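Local coordinates for saframycin Mx1 synthetase B (Legionella pneumophila subsp. pneumophila, PDB 3KXW), which is a fatty acid AMP ligase by name, a member of the ANL clan of AMP-binding enzymes, with 5'-O-[(S)-(dodecanoyloxy)(hydroxy)phosphoryl]adenosine bound in its pocket, at residues S251-K254 with H255-K258. Residues are numbered along the deposited sequence; the frame is centred on the assembly and turned at random.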
ATOM      1  N   SER A 251     -18.018  -2.212  -6.452  1.00 16.16           N
ATOM      2  CA  SER A 251     -18.440  -2.040  -5.056  1.00 16.42           C
ATOM      3  C   SER A 251     -17.726  -0.865  -4.372  1.00 16.13           C
ATOM      4  O   SER A 251     -18.289  -0.218  -3.497  1.00 14.78           O
ATOM      5  CB  SER A 251     -18.333  -3.330  -4.236  1.00 17.96           C
ATOM      6  OG  SER A 251     -16.982  -3.674  -4.024  1.00 19.43           O
ATOM      7  N   TRP A 252     -16.502  -0.563  -4.791  1.00 15.25           N
ATOM      8  CA  TRP A 252     -15.825   0.630  -4.269  1.00 14.00           C
ATOM      9  C   TRP A 252     -16.667   1.888  -4.507  1.00 14.86           C
ATOM     10  O   TRP A 252     -16.858   2.712  -3.611  1.00 13.54           O
ATOM     11  CB  TRP A 252     -14.472   0.799  -4.954  1.00 14.60           C
ATOM     12  CG  TRP A 252     -13.583   1.921  -4.425  1.00 12.53           C
ATOM     13  CD1 TRP A 252     -13.682   2.567  -3.229  1.00 12.54           C
ATOM     14  CD2 TRP A 252     -12.422   2.448  -5.074  1.00 12.41           C
ATOM     15  NE1 TRP A 252     -12.661   3.487  -3.101  1.00 11.74           N
ATOM     16  CE2 TRP A 252     -11.866   3.423  -4.216  1.00 11.34           C
ATOM     17  CE3 TRP A 252     -11.785   2.176  -6.294  1.00 13.41           C
ATOM     18  CZ2 TRP A 252     -10.708   4.148  -4.544  1.00 12.95           C
ATOM     19  CZ3 TRP A 252     -10.637   2.912  -6.633  1.00 12.50           C
ATOM     20  CH2 TRP A 252     -10.109   3.886  -5.752  1.00 12.94           C
ATOM     21  N   LEU A 253     -17.150   2.040  -5.727  1.00 14.57           N
ATOM     22  CA  LEU A 253     -17.875   3.251  -6.115  1.00 14.83           C
ATOM     23  C   LEU A 253     -19.308   3.230  -5.578  1.00 15.40           C
ATOM     24  O   LEU A 253     -19.854   4.271  -5.208  1.00 16.81           O
ATOM     25  CB  LEU A 253     -17.828   3.449  -7.636  1.00 15.78           C
ATOM     26  CG  LEU A 253     -16.437   3.289  -8.262  1.00 16.96           C
ATOM     27  CD1 LEU A 253     -16.543   3.532  -9.769  1.00 15.92           C
ATOM     28  CD2 LEU A 253     -15.392   4.236  -7.654  1.00 16.17           C
ATOM     29  N   LYS A 254     -19.911   2.046  -5.515  1.00 16.53           N
ATOM     30  CA  LYS A 254     -21.202   1.888  -4.825  1.00 18.47           C
ATOM     31  C   LYS A 254     -21.139   2.297  -3.350  1.00 17.01           C
ATOM     32  O   LYS A 254     -22.023   3.015  -2.847  1.00 16.08           O
ATOM     33  CB  LYS A 254     -21.713   0.453  -4.910  1.00 18.76           C
ATOM     34  CG  LYS A 254     -22.363   0.111  -6.228  1.00 23.17           C
ATOM     35  CD  LYS A 254     -23.098  -1.240  -6.093  1.00 29.99           C
ATOM     36  CE  LYS A 254     -23.857  -1.617  -7.361  1.00 33.78           C
ATOM     37  NZ  LYS A 254     -24.526  -2.956  -7.236  1.00 37.42           N
ATOM     38  N   HIS A 255     -20.115   1.842  -2.644  1.00 15.74           N
ATOM     39  CA  HIS A 255     -19.997   2.235  -1.234  1.00 15.51           C
ATOM     40  C   HIS A 255     -19.702   3.716  -1.054  1.00 15.59           C
ATOM     41  O   HIS A 255     -20.225   4.331  -0.128  1.00 14.99           O
ATOM     42  CB  HIS A 255     -18.978   1.378  -0.489  1.00 16.18           C
ATOM     43  CG  HIS A 255     -19.440  -0.027  -0.300  1.00 16.29           C
ATOM     44  ND1 HIS A 255     -18.593  -1.111  -0.317  1.00 19.51           N
ATOM     45  CD2 HIS A 255     -20.686  -0.523  -0.123  1.00 17.95           C
ATOM     46  CE1 HIS A 255     -19.293  -2.216  -0.130  1.00 17.65           C
ATOM     47  NE2 HIS A 255     -20.563  -1.887  -0.007  1.00 22.29           N
ATOM     48  N   ILE A 256     -18.867   4.282  -1.922  1.00 13.43           N
ATOM     49  CA  ILE A 256     -18.583   5.701  -1.845  1.00 12.86           C
ATOM     50  C   ILE A 256     -19.902   6.435  -1.979  1.00 16.11           C
ATOM     51  O   ILE A 256     -20.160   7.433  -1.282  1.00 15.72           O
ATOM     52  CB  ILE A 256     -17.585   6.146  -2.949  1.00 14.94           C
ATOM     53  CG1 ILE A 256     -16.146   5.719  -2.557  1.00 13.15           C
ATOM     54  CG2 ILE A 256     -17.684   7.648  -3.197  1.00 15.10           C
ATOM     55  CD1 ILE A 256     -15.078   5.961  -3.684  1.00 14.36           C
ATOM     56  N   THR A 257     -20.739   5.918  -2.875  1.00 16.04           N
ATOM     57  CA  THR A 257     -22.042   6.502  -3.148  1.00 16.07           C
ATOM     58  C   THR A 257     -22.953   6.410  -1.918  1.00 17.56           C
ATOM     59  O   THR A 257     -23.511   7.420  -1.467  1.00 17.17           O
ATOM     60  CB  THR A 257     -22.729   5.784  -4.331  1.00 15.98           C
ATOM     61  OG1 THR A 257     -22.002   6.044  -5.548  1.00 14.48           O
ATOM     62  CG2 THR A 257     -24.184   6.281  -4.478  1.00 19.04           C
ATOM     63  N   LYS A 258     -23.106   5.191  -1.408  1.00 17.03           N
ATOM     64  CA  LYS A 258     -23.993   4.906  -0.286  1.00 17.90           C
ATOM     65  C   LYS A 258     -23.615   5.682   0.969  1.00 19.18           C
ATOM     66  O   LYS A 258     -24.474   6.265   1.613  1.00 17.70           O
ATOM     67  CB  LYS A 258     -24.001   3.415   0.023  1.00 18.57           C
ATOM     68  CG  LYS A 258     -24.980   2.999   1.131  1.00 23.88           C
ATOM     69  CD  LYS A 258     -25.006   1.482   1.291  1.00 26.61           C
ATOM     70  CE  LYS A 258     -25.838   1.064   2.493  1.00 31.83           C
ATOM     71  NZ  LYS A 258     -26.007  -0.412   2.515  1.00 31.61           N
TER
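Ile-256 lays its CD1 methyl over one face of the Trp-252 indole, one helical turn back, 3.5 Å from NE1 and 3.7 Å from CD1. The two side chains run alongside each other in the same direction. Trp-252 reaches this place with its CG turned away from the backbone N (chi1 -174°), and the slim, extended ethyl branch of Ile-256 suits the flat ring beside it. The buried indole N-H is satisfied by OG of Ser-264, while Trp-214 and Trp-291 meet the ring edge-to-face.

His-255 sits on a partly exposed flank of the helix, where a polar ring is at home. Its backbone N donates to Ser-251 O at 2.9 Å. The imidazole lies obliquely beside that same oxygen, with ND1 3.3 Å from Ser-251 O but badly angled for a bond. Lys-254, exposed, suits the outer side with its extended chain, and its O accepts from Lys-258 N at 2.8 Å.

Thr-257 grips Leu-253 O twice, OG1 at 2.8 Å and the backbone N at 3.0 Å, from opposite faces of the carbonyl plane. Threonine's short side chain holds OG1 beside its own backbone N (chi1 -67°), which lets both donors reach one oxygen; OG1 also bonds to Asp-287 N. Together these residues form two turns of alpha-helix with i to i+4 bonding, in an amphipathic helix, 250-259, whose Trp-252 and Ile-256 pack on strand 263-266, an outermost strand of its mixed sheet in the AMP-binding enzyme family region.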